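PDB 1XG2: pectinesterase 1 from Solanum lycopersicum, which hydrolyses the methyl esters of cell-wall pectin, releasing methanol, and is seen here as its pectinesterase domain in complex with an inhibitor protein. Local coordinates for residues I197-I202 against A310-L315; V162-Q167 against F292-L297; V231-L236 against G260-N265. One frame throughout, in Å; residues are numbered along the deposited sequence.

Successive coils of one parallel beta-helix carry all three contacts. Strands 160-164, 194-198, 228-232 and 258-262 are consecutive neighbours in one sheet; interactions 1 and 2 attach the C-terminal part of the chain to it, whereas interaction 3 joins two coils directly. Centres of interactions 1 and 2 lie about 5 Å apart, and Gln198 N probably donates to Phe163 O (2.9 Å). Interaction 3 is centred about 10 Å from interaction 1 and 12 Å from interaction 2; Ile197 O probably accepts from Met232 N (2.8 Å). Lys165, Phe199, Glu233 and Met263 each take up the left-handed helical backbone conformation just after their strands. The contacts lie away from the predicted catalytic residues Asp132 and Asp153.

Interaction 1: residues I197-I202 against A310-L315; sequences IQFCNI and AYVDGL
Phe199 and Gln198 together hold the loop at Val312, Gly314 and Leu315, the aromatic ring by contact and the amide by hydrogen bonds. The ring presents its edge: CE1 lies 3.8 Å from CG1 of Val312, near the ring plane, and the two side chains cross at about a right angle. Also near that plane is the carbonyl oxygen of Leu315, 3.3 Å from Phe199 CZ, where the rim of the ring carries its partly positive hydrogens. One ring face is covered from within its own segment, since CG of Gln198 sits 3.5 Å above the plane over the ring centre.

With CG anti to the backbone nitrogen (chi1 -167°) and an extended chain beyond it, Gln198 carries its amide out to the backbone of the tail. There NE2 donates to Gly314 O over 3.0 Å, with an N-H...O angle of 153°, and reaches Leu315 O only weakly. A water accepts from the same NE2 and donates to Leu315 O, 2.6 Å from it, so the two groups are joined a second time. Another water lies 2.8 Å from Gln198 OE1 and is also close to Gly314 O. Gln164 NE2 bonds both Gln198 OE1 and Val312 O, consistent with OE1 as the acceptor end of the buried Gln198 amide and NE2 as the end that donates to Gly314 O.

Shortened to an alanine, this position would probably leave Gly314 O without its side-chain donor and bare the Phe199 face that CG now covers. The contact thus fastens the C-terminal tail to strand 194-198 of the beta-helix; because the acceptors are main-chain oxygens, its bonds depend on the tail's backbone path and not on polar side chains of the tail.

Interaction 2: residues V162-Q167 against F292-L297; sequences VFQKCQ and FTVAKL
Val162 inserts both its methyl groups between the side chains of Val294 and Leu297. CG1 meets Val294 CG2 at 3.9 Å, the two valines crossing at about a right angle, while CG2 touches Leu297 CD2 at 4.0 Å and also approaches the carbonyl oxygen of Phe292. The split follows from the first torsion of Val162, with CG1 anti to the backbone nitrogen (chi1 178°) and CG2 beside it. The same methyl, Val294 CG2, also rests 3.6 Å from NE2 of Gln164, an amide nitrogen whose hydrogen bonds go elsewhere, to Val312 O and Gln198 OE1.

The next shell fixes these groups in place. Thr293 is the N-cap of helix 294-297: its OG1 accepts a weak bond from Lys296 N at 3.5 Å and is itself bonded to Met290 O, while its carbonyl oxygen takes Leu297 N at 2.8 Å. Ser196, on strand 194-198, bonds Phe292 O and touches Leu297, and Phe142 packs on Val294 from strand 140-144.

No hydrogen bond links residues 162-167 to 292-297. The short helix therefore lies against strand 160-164 of the beta-helix through buried aliphatic contact, while polar atoms at its start are met by the Thr293 cap and by Ser196, so cohesion between these two segments probably comes from van der Waals contact and the burial of apolar surface.

Interaction 3: residues V231-L236 against G260-N265; sequences VMESYL and GEFMNN
Asn264 lays its side chain across the turn of the preceding coil, between CG1 of Val231 and CD1 of Leu236, the latter 4.0 Å from its CG. Both ends of its amide are used. OD1 accepts from Ser234 N at 3.0 Å, in the carbonyl plane and on a lone pair; ND2 donates to Val231 O at 3.1 Å, arriving from above that carbonyl's plane. Val231 O also takes Phe262 N, from the opposite face, so two donors grip it. The torsion that sets CG of Asn264 opposite its own carbonyl carbon (chi1 -62°) turns the amide back over the neighbouring coil.

On either side of this bridge the backbones pair directly. Val231 and Met232 run parallel to Glu261 and Phe262, with Glu233 N bonded to Phe262 O at 2.8 Å. Beyond the turn, Tyr235 bridges with Asn265, whose N donates to Ser234 O and whose O accepts from Leu236 N.

Side chains on the Met232 and Phe262 face and at the turn pack beside one another. CB of Met232 lies in the plane of the Phe262 ring at its edge, its sulfur making an oblique Met-aromatic contact, while CG of Met263 covers one ring face, 3.4 Å above the centre. Glu233 runs alongside Met263, pointing the same way, with OE2 3.4 Å from its CB. Glu261, buried, sends OE2 to Arg274, Tyr280 and Trp245, which would be expected to keep it ionised.

This is coil-on-coil stacking of a parallel beta-helix: where the chain turns out of its strand and a regular ladder is interrupted, a side-chain amide supplies the donor and acceptor that keep the bonding continuous.

Interaction 1: residues I197-I202 against A310-L315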
ATOM      1  N   ILE A 197      11.237   6.869  -2.360  1.00 10.15           N
ATOM      2  CA  ILE A 197      11.650   6.756  -3.745  1.00 10.34           C
ATOM      3  C   ILE A 197      13.139   7.108  -3.780  1.00 10.75           C
ATOM      4  O   ILE A 197      13.515   8.221  -3.422  1.00 11.40           O
ATOM      5  CB  ILE A 197      10.821   7.728  -4.609  1.00 10.24           C
ATOM      6  CG1 ILE A 197       9.372   7.244  -4.699  1.00 10.33           C
ATOM      7  CG2 ILE A 197      11.412   7.907  -6.032  1.00  9.13           C
ATOM      8  CD1 ILE A 197       8.404   8.352  -5.101  1.00 11.71           C
ATOM      9  N   GLN A 198      13.958   6.164  -4.217  1.00 11.61           N
ATOM     10  CA  GLN A 198      15.416   6.253  -4.100  1.00 12.37           C
ATOM     11  C   GLN A 198      16.112   5.780  -5.362  1.00 12.16           C
ATOM     12  O   GLN A 198      15.818   4.704  -5.854  1.00 11.41           O
ATOM     13  CB  GLN A 198      15.870   5.370  -2.931  1.00 12.48           C
ATOM     14  CG  GLN A 198      17.291   5.599  -2.482  1.00 14.43           C
ATOM     15  CD  GLN A 198      17.726   4.615  -1.396  1.00 16.35           C
ATOM     16  OE1 GLN A 198      17.205   3.496  -1.314  1.00 16.33           O
ATOM     17  NE2 GLN A 198      18.697   5.028  -0.578  1.00 15.36           N
ATOM     18  N   PHE A 199      17.059   6.567  -5.868  1.00 12.79           N
ATOM     19  CA  PHE A 199      17.794   6.228  -7.098  1.00 12.98           C
ATOM     20  C   PHE A 199      16.855   5.977  -8.278  1.00 13.35           C
ATOM     21  O   PHE A 199      17.126   5.133  -9.127  1.00 13.51           O
ATOM     22  CB  PHE A 199      18.685   4.997  -6.922  1.00 13.24           C
ATOM     23  CG  PHE A 199      19.432   4.952  -5.628  1.00 14.39           C
ATOM     24  CD1 PHE A 199      19.462   3.783  -4.885  1.00 16.08           C
ATOM     25  CD2 PHE A 199      20.133   6.052  -5.164  1.00 15.42           C
ATOM     26  CE1 PHE A 199      20.153   3.723  -3.684  1.00 15.73           C
ATOM     27  CE2 PHE A 199      20.827   5.997  -3.959  1.00 17.03           C
ATOM     28  CZ  PHE A 199      20.842   4.827  -3.227  1.00 16.85           C
ATOM     29  N   CYS A 200      15.773   6.739  -8.335  1.00 13.35           N
ATOM     30  CA  CYS A 200      14.780   6.598  -9.376  1.00 12.99           C
ATOM     31  C   CYS A 200      14.926   7.715 -10.405  1.00 13.90           C
ATOM     32  O   CYS A 200      15.636   8.704 -10.194  1.00 12.83           O
ATOM     33  CB  CYS A 200      13.379   6.627  -8.759  1.00 13.48           C
ATOM     34  SG  CYS A 200      12.959   5.087  -7.885  1.00 12.61           S
ATOM     35  N   ASN A 201      14.240   7.520 -11.521  1.00 14.10           N
ATOM     36  CA  ASN A 201      14.129   8.496 -12.583  1.00 15.10           C
ATOM     37  C   ASN A 201      12.695   8.963 -12.603  1.00 14.25           C
ATOM     38  O   ASN A 201      11.830   8.174 -12.929  1.00 14.46           O
ATOM     39  CB  ASN A 201      14.420   7.765 -13.890  1.00 15.90           C
ATOM     40  CG  ASN A 201      15.324   8.525 -14.810  1.00 20.29           C
ATOM     41  OD1 ASN A 201      16.246   9.204 -14.370  1.00 25.98           O
ATOM     42  ND2 ASN A 201      15.101   8.360 -16.126  1.00 23.89           N
ATOM     43  N   ILE A 202      12.420  10.217 -12.251  1.00 13.90           N
ATOM     44  CA  ILE A 202      11.056  10.746 -12.324  1.00 13.32           C
ATOM     45  C   ILE A 202      10.999  11.681 -13.509  1.00 13.39           C
ATOM     46  O   ILE A 202      11.576  12.773 -13.486  1.00 12.94           O
ATOM     47  CB  ILE A 202      10.637  11.461 -11.032  1.00 13.68           C
ATOM     48  CG1 ILE A 202      10.967  10.581  -9.822  1.00 13.30           C
ATOM     49  CG2 ILE A 202       9.156  11.781 -11.086  1.00 13.14           C
ATOM     50  CD1 ILE A 202      10.565  11.167  -8.482  1.00 13.52           C
ATOM     51  N   ALA A 310      18.493  -7.594  -6.690  1.00 14.55           N
ATOM     52  CA  ALA A 310      19.446  -6.585  -6.242  1.00 14.67           C
ATOM     53  C   ALA A 310      18.765  -5.540  -5.372  1.00 14.71           C
ATOM     54  O   ALA A 310      17.628  -5.125  -5.653  1.00 13.48           O
ATOM     55  CB  ALA A 310      20.105  -5.900  -7.429  1.00 15.24           C
ATOM     56  N   TYR A 311      19.456  -5.128  -4.313  1.00 14.48           N
ATOM     57  CA  TYR A 311      19.032  -3.974  -3.524  1.00 14.88           C
ATOM     58  C   TYR A 311      20.211  -3.283  -2.885  1.00 15.87           C
ATOM     59  O   TYR A 311      21.233  -3.912  -2.590  1.00 15.71           O
ATOM     60  CB  TYR A 311      18.002  -4.364  -2.435  1.00 15.04           C
ATOM     61  CG  TYR A 311      18.534  -5.298  -1.361  1.00 14.51           C
ATOM     62  CD1 TYR A 311      18.685  -6.663  -1.599  1.00 15.01           C
ATOM     63  CD2 TYR A 311      18.893  -4.814  -0.111  1.00 16.16           C
ATOM     64  CE1 TYR A 311      19.168  -7.524  -0.612  1.00 16.88           C
ATOM     65  CE2 TYR A 311      19.384  -5.660   0.869  1.00 17.00           C
ATOM     66  CZ  TYR A 311      19.522  -7.004   0.624  1.00 19.26           C
ATOM     67  OH  TYR A 311      20.012  -7.830   1.622  1.00 21.00           O
ATOM     68  N   VAL A 312      20.060  -1.979  -2.701  1.00 16.12           N
ATOM     69  CA  VAL A 312      20.942  -1.177  -1.886  1.00 17.18           C
ATOM     70  C   VAL A 312      20.274  -1.029  -0.531  1.00 17.59           C
ATOM     71  O   VAL A 312      19.132  -0.582  -0.432  1.00 17.78           O
ATOM     72  CB  VAL A 312      21.188   0.202  -2.527  1.00 16.99           C
ATOM     73  CG1 VAL A 312      21.908   1.151  -1.569  1.00 18.03           C
ATOM     74  CG2 VAL A 312      21.962   0.034  -3.836  1.00 18.41           C
ATOM     75  N   ASP A 313      21.018  -1.378   0.514  1.00 18.49           N
ATOM     76  CA  ASP A 313      20.517  -1.388   1.881  1.00 19.34           C
ATOM     77  C   ASP A 313      20.411  -0.005   2.541  1.00 19.12           C
ATOM     78  O   ASP A 313      19.500   0.248   3.346  1.00 17.97           O
ATOM     79  CB  ASP A 313      21.442  -2.267   2.726  1.00 20.19           C
ATOM     80  CG  ASP A 313      20.740  -2.855   3.902  1.00 23.93           C
ATOM     81  OD1 ASP A 313      19.788  -3.635   3.702  1.00 30.76           O
ATOM     82  OD2 ASP A 313      21.058  -2.590   5.075  1.00 30.53           O
ATOM     83  N   GLY A 314      21.364   0.865   2.223  1.00 19.17           N
ATOM     84  CA  GLY A 314      21.507   2.160   2.860  1.00 19.42           C
ATOM     85  C   GLY A 314      21.230   3.333   1.935  1.00 19.96           C
ATOM     86  O   GLY A 314      20.443   3.211   0.997  1.00 18.65           O
ATOM     87  N   LEU A 315      21.891   4.463   2.209  1.00 20.69           N
ATOM     88  CA  LEU A 315      21.594   5.748   1.567  1.00 21.95           C
ATOM     89  C   LEU A 315      22.175   5.978   0.179  1.00 22.93           C
ATOM     90  O   LEU A 315      21.575   6.700  -0.616  1.00 22.86           O
ATOM     91  CB  LEU A 315      22.088   6.898   2.444  1.00 21.79           C
ATOM     92  CG  LEU A 315      21.256   7.290   3.652  1.00 23.04           C
ATOM     93  CD1 LEU A 315      22.008   8.367   4.428  1.00 24.22           C
ATOM     94  CD2 LEU A 315      19.884   7.799   3.238  1.00 22.64           C
TER
HETATM   95  O   HOH W   1      17.969   1.989   0.866  1.00 12.68           O
HETATM   96  O   HOH W   2      19.224   7.808  -0.614  1.00 20.66           O

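Interaction 2: residues V162-Q167 against F292-L297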
ATOM      1  N   VAL A 162       9.610   0.898  -0.574  1.00  9.49           N
ATOM      2  CA  VAL A 162      10.741   1.525  -1.248  1.00 10.47           C
ATOM      3  C   VAL A 162      10.764   1.190  -2.739  1.00  9.95           C
ATOM      4  O   VAL A 162      10.680   0.019  -3.130  1.00 10.48           O
ATOM      5  CB  VAL A 162      12.058   1.078  -0.606  1.00 10.38           C
ATOM      6  CG1 VAL A 162      13.253   1.682  -1.334  1.00 12.12           C
ATOM      7  CG2 VAL A 162      12.061   1.478   0.865  1.00 10.91           C
ATOM      8  N   PHE A 163      10.863   2.234  -3.551  1.00 10.57           N
ATOM      9  CA  PHE A 163      11.111   2.147  -4.987  1.00 10.89           C
ATOM     10  C   PHE A 163      12.577   2.460  -5.207  1.00 11.50           C
ATOM     11  O   PHE A 163      13.071   3.508  -4.783  1.00 12.21           O
ATOM     12  CB  PHE A 163      10.246   3.144  -5.761  1.00 10.98           C
ATOM     13  CG  PHE A 163       8.782   2.875  -5.653  1.00 11.41           C
ATOM     14  CD1 PHE A 163       8.065   3.329  -4.561  1.00 11.38           C
ATOM     15  CD2 PHE A 163       8.114   2.160  -6.645  1.00 12.47           C
ATOM     16  CE1 PHE A 163       6.719   3.054  -4.442  1.00 10.40           C
ATOM     17  CE2 PHE A 163       6.768   1.889  -6.533  1.00 10.22           C
ATOM     18  CZ  PHE A 163       6.070   2.342  -5.441  1.00 11.38           C
ATOM     19  N   GLN A 164      13.281   1.543  -5.851  1.00 11.64           N
ATOM     20  CA  GLN A 164      14.695   1.707  -6.091  1.00 12.16           C
ATOM     21  C   GLN A 164      15.025   1.433  -7.543  1.00 11.36           C
ATOM     22  O   GLN A 164      14.671   0.387  -8.059  1.00 10.52           O
ATOM     23  CB  GLN A 164      15.461   0.747  -5.194  1.00 12.36           C
ATOM     24  CG  GLN A 164      16.737   1.283  -4.674  1.00 14.85           C
ATOM     25  CD  GLN A 164      17.371   0.335  -3.684  1.00 13.92           C
ATOM     26  OE1 GLN A 164      17.754  -0.772  -4.056  1.00 13.02           O
ATOM     27  NE2 GLN A 164      17.463   0.750  -2.426  1.00 12.88           N
ATOM     28  N   LYS A 165      15.721   2.368  -8.188  1.00 11.58           N
ATOM     29  CA  LYS A 165      16.100   2.228  -9.596  1.00 12.24           C
ATOM     30  C   LYS A 165      14.899   1.926 -10.505  1.00 12.16           C
ATOM     31  O   LYS A 165      14.976   1.118 -11.432  1.00 12.10           O
ATOM     32  CB  LYS A 165      17.208   1.180  -9.758  1.00 13.43           C
ATOM     33  CG  LYS A 165      18.411   1.426  -8.860  1.00 16.95           C
ATOM     34  CD  LYS A 165      19.632   1.887  -9.608  1.00 22.84           C
ATOM     35  CE  LYS A 165      20.805   2.208  -8.651  1.00 26.17           C
ATOM     36  NZ  LYS A 165      21.706   1.034  -8.355  1.00 26.55           N
ATOM     37  N   CYS A 166      13.791   2.599 -10.219  1.00 11.19           N
ATOM     38  CA  CYS A 166      12.605   2.560 -11.061  1.00 11.50           C
ATOM     39  C   CYS A 166      12.506   3.841 -11.868  1.00 11.15           C
ATOM     40  O   CYS A 166      13.019   4.873 -11.461  1.00 11.21           O
ATOM     41  CB  CYS A 166      11.345   2.418 -10.205  1.00 11.47           C
ATOM     42  SG  CYS A 166      11.268   0.842  -9.308  1.00 12.60           S
ATOM     43  N   GLN A 167      11.823   3.764 -13.003  1.00 11.17           N
ATOM     44  CA  GLN A 167      11.459   4.945 -13.763  1.00 11.13           C
ATOM     45  C   GLN A 167       9.979   5.214 -13.486  1.00 10.67           C
ATOM     46  O   GLN A 167       9.121   4.389 -13.790  1.00 10.26           O
ATOM     47  CB  GLN A 167      11.739   4.714 -15.250  1.00 11.63           C
ATOM     48  CG  GLN A 167      13.185   4.319 -15.504  1.00 14.02           C
ATOM     49  CD  GLN A 167      13.638   4.503 -16.947  1.00 17.27           C
ATOM     50  OE1 GLN A 167      13.953   5.623 -17.374  1.00 19.93           O
ATOM     51  NE2 GLN A 167      13.705   3.403 -17.688  1.00 18.03           N
ATOM     52  N   PHE A 292      14.254   6.149   5.810  1.00 15.72           N
ATOM     53  CA  PHE A 292      13.544   5.836   4.574  1.00 15.24           C
ATOM     54  C   PHE A 292      14.295   4.870   3.672  1.00 15.19           C
ATOM     55  O   PHE A 292      13.877   4.624   2.551  1.00 13.96           O
ATOM     56  CB  PHE A 292      13.152   7.145   3.884  1.00 14.94           C
ATOM     57  CG  PHE A 292      12.334   8.036   4.783  1.00 15.77           C
ATOM     58  CD1 PHE A 292      10.980   7.782   4.986  1.00 16.72           C
ATOM     59  CD2 PHE A 292      12.932   9.048   5.508  1.00 14.78           C
ATOM     60  CE1 PHE A 292      10.224   8.564   5.851  1.00 17.24           C
ATOM     61  CE2 PHE A 292      12.191   9.833   6.377  1.00 15.86           C
ATOM     62  CZ  PHE A 292      10.827   9.594   6.553  1.00 15.96           C
ATOM     63  N   THR A 293      15.366   4.274   4.204  1.00 15.08           N
ATOM     64  CA  THR A 293      16.150   3.282   3.471  1.00 14.99           C
ATOM     65  C   THR A 293      15.500   1.920   3.577  1.00 14.65           C
ATOM     66  O   THR A 293      14.606   1.687   4.392  1.00 15.33           O
ATOM     67  CB  THR A 293      17.596   3.188   4.002  1.00 15.00           C
ATOM     68  OG1 THR A 293      17.582   2.878   5.400  1.00 15.23           O
ATOM     69  CG2 THR A 293      18.312   4.513   3.901  1.00 15.54           C
ATOM     70  N   VAL A 294      15.947   1.014   2.734  1.00 14.33           N
ATOM     71  CA  VAL A 294      15.456  -0.362   2.736  1.00 13.97           C
ATOM     72  C   VAL A 294      15.640  -0.983   4.121  1.00 14.57           C
ATOM     73  O   VAL A 294      14.749  -1.656   4.637  1.00 13.78           O
ATOM     74  CB  VAL A 294      16.186  -1.182   1.690  1.00 13.68           C
ATOM     75  CG1 VAL A 294      16.050  -2.681   1.940  1.00 14.06           C
ATOM     76  CG2 VAL A 294      15.706  -0.819   0.307  1.00 14.30           C
ATOM     77  N   ALA A 295      16.808  -0.740   4.708  1.00 15.05           N
ATOM     78  CA  ALA A 295      17.136  -1.278   6.021  1.00 14.99           C
ATOM     79  C   ALA A 295      16.135  -0.836   7.097  1.00 14.64           C
ATOM     80  O   ALA A 295      15.691  -1.645   7.900  1.00 14.97           O
ATOM     81  CB  ALA A 295      18.544  -0.861   6.407  1.00 15.41           C
ATOM     82  N   LYS A 296      15.762   0.436   7.103  1.00 14.19           N
ATOM     83  CA  LYS A 296      14.961   0.968   8.202  1.00 14.49           C
ATOM     84  C   LYS A 296      13.456   0.945   7.938  1.00 14.09           C
ATOM     85  O   LYS A 296      12.679   0.697   8.853  1.00 14.64           O
ATOM     86  CB  LYS A 296      15.396   2.396   8.537  1.00 14.81           C
ATOM     87  CG  LYS A 296      16.854   2.526   8.943  1.00 16.67           C
ATOM     88  CD  LYS A 296      17.168   1.771  10.225  1.00 20.51           C
ATOM     89  CE  LYS A 296      18.676   1.775  10.504  1.00 23.26           C
ATOM     90  NZ  LYS A 296      19.022   0.920  11.676  1.00 26.01           N
ATOM     91  N   LEU A 297      13.034   1.236   6.712  1.00 12.84           N
ATOM     92  CA  LEU A 297      11.604   1.388   6.431  1.00 12.28           C
ATOM     93  C   LEU A 297      10.902   0.048   6.212  1.00 11.94           C
ATOM     94  O   LEU A 297       9.769  -0.135   6.639  1.00 11.73           O
ATOM     95  CB  LEU A 297      11.375   2.314   5.237  1.00 12.08           C
ATOM     96  CG  LEU A 297       9.909   2.611   4.875  1.00 12.51           C
ATOM     97  CD1 LEU A 297       9.201   3.375   5.984  1.00 13.81           C
ATOM     98  CD2 LEU A 297       9.846   3.394   3.583  1.00 13.10           C
TER

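Interaction 3: residues V231-L236 against G260-N265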
ATOM      1  N   VAL A 231      11.602  11.556  -1.353  1.00 12.85           N
ATOM      2  CA  VAL A 231      12.201  11.326  -2.649  1.00 13.17           C
ATOM      3  C   VAL A 231      13.680  11.672  -2.490  1.00 13.70           C
ATOM      4  O   VAL A 231      14.002  12.808  -2.172  1.00 13.40           O
ATOM      5  CB  VAL A 231      11.580  12.222  -3.723  1.00 13.35           C
ATOM      6  CG1 VAL A 231      12.312  12.028  -5.054  1.00 12.54           C
ATOM      7  CG2 VAL A 231      10.078  11.940  -3.865  1.00 12.78           C
ATOM      8  N   MET A 232      14.563  10.698  -2.675  1.00 13.96           N
ATOM      9  CA  MET A 232      15.992  10.935  -2.449  1.00 14.68           C
ATOM     10  C   MET A 232      16.928  10.301  -3.461  1.00 14.54           C
ATOM     11  O   MET A 232      16.622   9.282  -4.067  1.00 13.64           O
ATOM     12  CB  MET A 232      16.378  10.539  -1.021  1.00 15.70           C
ATOM     13  CG  MET A 232      16.146   9.133  -0.623  1.00 16.87           C
ATOM     14  SD  MET A 232      16.258   8.941   1.211  1.00 19.68           S
ATOM     15  CE  MET A 232      16.115   7.200   1.276  1.00 19.93           C
ATOM     16  N   GLU A 233      18.083  10.941  -3.650  1.00 14.58           N
ATOM     17  CA  GLU A 233      19.090  10.498  -4.592  1.00 14.95           C
ATOM     18  C   GLU A 233      18.497  10.113  -5.939  1.00 14.02           C
ATOM     19  O   GLU A 233      18.909   9.133  -6.557  1.00 13.77           O
ATOM     20  CB  GLU A 233      19.907   9.343  -4.000  1.00 15.68           C
ATOM     21  CG  GLU A 233      20.764   9.754  -2.811  1.00 18.68           C
ATOM     22  CD  GLU A 233      22.083  10.450  -3.197  1.00 23.74           C
ATOM     23  OE1 GLU A 233      22.426  10.559  -4.409  1.00 26.56           O
ATOM     24  OE2 GLU A 233      22.788  10.903  -2.263  1.00 25.37           O
ATOM     25  N   SER A 234      17.535  10.905  -6.392  1.00 13.24           N
ATOM     26  CA  SER A 234      16.812  10.623  -7.622  1.00 13.38           C
ATOM     27  C   SER A 234      16.950  11.765  -8.622  1.00 13.78           C
ATOM     28  O   SER A 234      17.250  12.911  -8.258  1.00 13.55           O
ATOM     29  CB  SER A 234      15.325  10.391  -7.330  1.00 13.17           C
ATOM     30  OG  SER A 234      15.117   9.228  -6.548  1.00 12.88           O
ATOM     31  N   TYR A 235      16.745  11.421  -9.887  1.00 14.58           N
ATOM     32  CA  TYR A 235      16.699  12.390 -10.963  1.00 14.34           C
ATOM     33  C   TYR A 235      15.271  12.854 -11.121  1.00 14.46           C
ATOM     34  O   TYR A 235      14.361  12.040 -11.272  1.00 13.80           O
ATOM     35  CB  TYR A 235      17.204  11.780 -12.263  1.00 15.11           C
ATOM     36  CG  TYR A 235      17.049  12.692 -13.466  1.00 15.74           C
ATOM     37  CD1 TYR A 235      18.102  13.513 -13.879  1.00 18.64           C
ATOM     38  CD2 TYR A 235      15.857  12.731 -14.199  1.00 15.95           C
ATOM     39  CE1 TYR A 235      17.968  14.359 -14.980  1.00 17.91           C
ATOM     40  CE2 TYR A 235      15.716  13.581 -15.304  1.00 17.16           C
ATOM     41  CZ  TYR A 235      16.783  14.377 -15.690  1.00 18.36           C
ATOM     42  OH  TYR A 235      16.660  15.213 -16.773  1.00 19.80           O
ATOM     43  N   LEU A 236      15.085  14.167 -11.083  1.00 14.18           N
ATOM     44  CA  LEU A 236      13.785  14.800 -11.279  1.00 14.87           C
ATOM     45  C   LEU A 236      13.815  15.623 -12.565  1.00 15.04           C
ATOM     46  O   LEU A 236      14.604  16.574 -12.678  1.00 14.95           O
ATOM     47  CB  LEU A 236      13.475  15.716 -10.095  1.00 14.94           C
ATOM     48  CG  LEU A 236      12.874  15.049  -8.849  1.00 15.19           C
ATOM     49  CD1 LEU A 236      13.712  13.902  -8.391  1.00 17.03           C
ATOM     50  CD2 LEU A 236      12.685  16.053  -7.710  1.00 16.91           C
ATOM     51  N   GLY A 260       9.770  14.854   2.277  1.00 13.91           N
ATOM     52  CA  GLY A 260      11.181  15.185   2.287  1.00 14.31           C
ATOM     53  C   GLY A 260      11.837  14.966   0.954  1.00 14.32           C
ATOM     54  O   GLY A 260      11.429  14.089   0.194  1.00 14.01           O
ATOM     55  N   GLU A 261      12.854  15.781   0.675  1.00 14.42           N
ATOM     56  CA  GLU A 261      13.742  15.591  -0.457  1.00 14.97           C
ATOM     57  C   GLU A 261      15.199  15.644   0.007  1.00 15.59           C
ATOM     58  O   GLU A 261      15.578  16.554   0.749  1.00 15.38           O
ATOM     59  CB  GLU A 261      13.485  16.648  -1.528  1.00 14.98           C
ATOM     60  CG  GLU A 261      12.156  16.464  -2.248  1.00 14.94           C
ATOM     61  CD  GLU A 261      11.829  17.617  -3.183  1.00 14.80           C
ATOM     62  OE1 GLU A 261      12.418  17.666  -4.279  1.00 15.20           O
ATOM     63  OE2 GLU A 261      10.984  18.469  -2.825  1.00 14.85           O
ATOM     64  N   PHE A 262      15.990  14.666  -0.428  1.00 15.75           N
ATOM     65  CA  PHE A 262      17.392  14.512  -0.034  1.00 16.32           C
ATOM     66  C   PHE A 262      18.243  14.215  -1.256  1.00 16.81           C
ATOM     67  O   PHE A 262      18.101  13.171  -1.878  1.00 17.56           O
ATOM     68  CB  PHE A 262      17.525  13.360   0.974  1.00 16.33           C
ATOM     69  CG  PHE A 262      18.940  13.017   1.378  1.00 16.41           C
ATOM     70  CD1 PHE A 262      19.658  13.846   2.228  1.00 18.08           C
ATOM     71  CD2 PHE A 262      19.533  11.840   0.951  1.00 17.74           C
ATOM     72  CE1 PHE A 262      20.954  13.513   2.626  1.00 18.88           C
ATOM     73  CE2 PHE A 262      20.819  11.492   1.347  1.00 18.23           C
ATOM     74  CZ  PHE A 262      21.533  12.334   2.191  1.00 18.59           C
ATOM     75  N   MET A 263      19.130  15.142  -1.597  1.00 16.92           N
ATOM     76  CA  MET A 263      20.204  14.927  -2.577  1.00 17.73           C
ATOM     77  C   MET A 263      19.688  14.469  -3.956  1.00 16.93           C
ATOM     78  O   MET A 263      20.286  13.639  -4.628  1.00 16.96           O
ATOM     79  CB  MET A 263      21.165  13.881  -2.008  1.00 18.69           C
ATOM     80  CG  MET A 263      21.848  14.352  -0.723  1.00 21.79           C
ATOM     81  SD  MET A 263      22.878  15.801  -0.990  1.00 29.40           S
ATOM     82  CE  MET A 263      23.314  16.113   0.727  1.00 30.81           C
ATOM     83  N   ASN A 264      18.582  15.042  -4.403  1.00 16.64           N
ATOM     84  CA  ASN A 264      18.114  14.816  -5.769  1.00 16.54           C
ATOM     85  C   ASN A 264      18.906  15.650  -6.786  1.00 17.36           C
ATOM     86  O   ASN A 264      19.606  16.601  -6.425  1.00 17.50           O
ATOM     87  CB  ASN A 264      16.631  15.131  -5.875  1.00 16.08           C
ATOM     88  CG  ASN A 264      15.789  14.241  -4.987  1.00 15.25           C
ATOM     89  OD1 ASN A 264      16.026  13.050  -4.897  1.00 14.74           O
ATOM     90  ND2 ASN A 264      14.807  14.823  -4.330  1.00 14.34           N
ATOM     91  N   ASN A 265      18.804  15.275  -8.050  1.00 17.99           N
ATOM     92  CA  ASN A 265      19.489  15.992  -9.122  1.00 18.66           C
ATOM     93  C   ASN A 265      18.550  16.124 -10.312  1.00 18.49           C
ATOM     94  O   ASN A 265      17.458  15.560 -10.303  1.00 17.63           O
ATOM     95  CB  ASN A 265      20.782  15.265  -9.507  1.00 19.08           C
ATOM     96  CG  ASN A 265      20.522  13.933 -10.184  1.00 21.22           C
ATOM     97  OD1 ASN A 265      20.616  13.816 -11.407  1.00 25.57           O
ATOM     98  ND2 ASN A 265      20.195  12.927  -9.398  1.00 24.38           N
TER
HETATM   99  O   HOH W   3      20.164  10.041  -9.562  1.00 31.53           O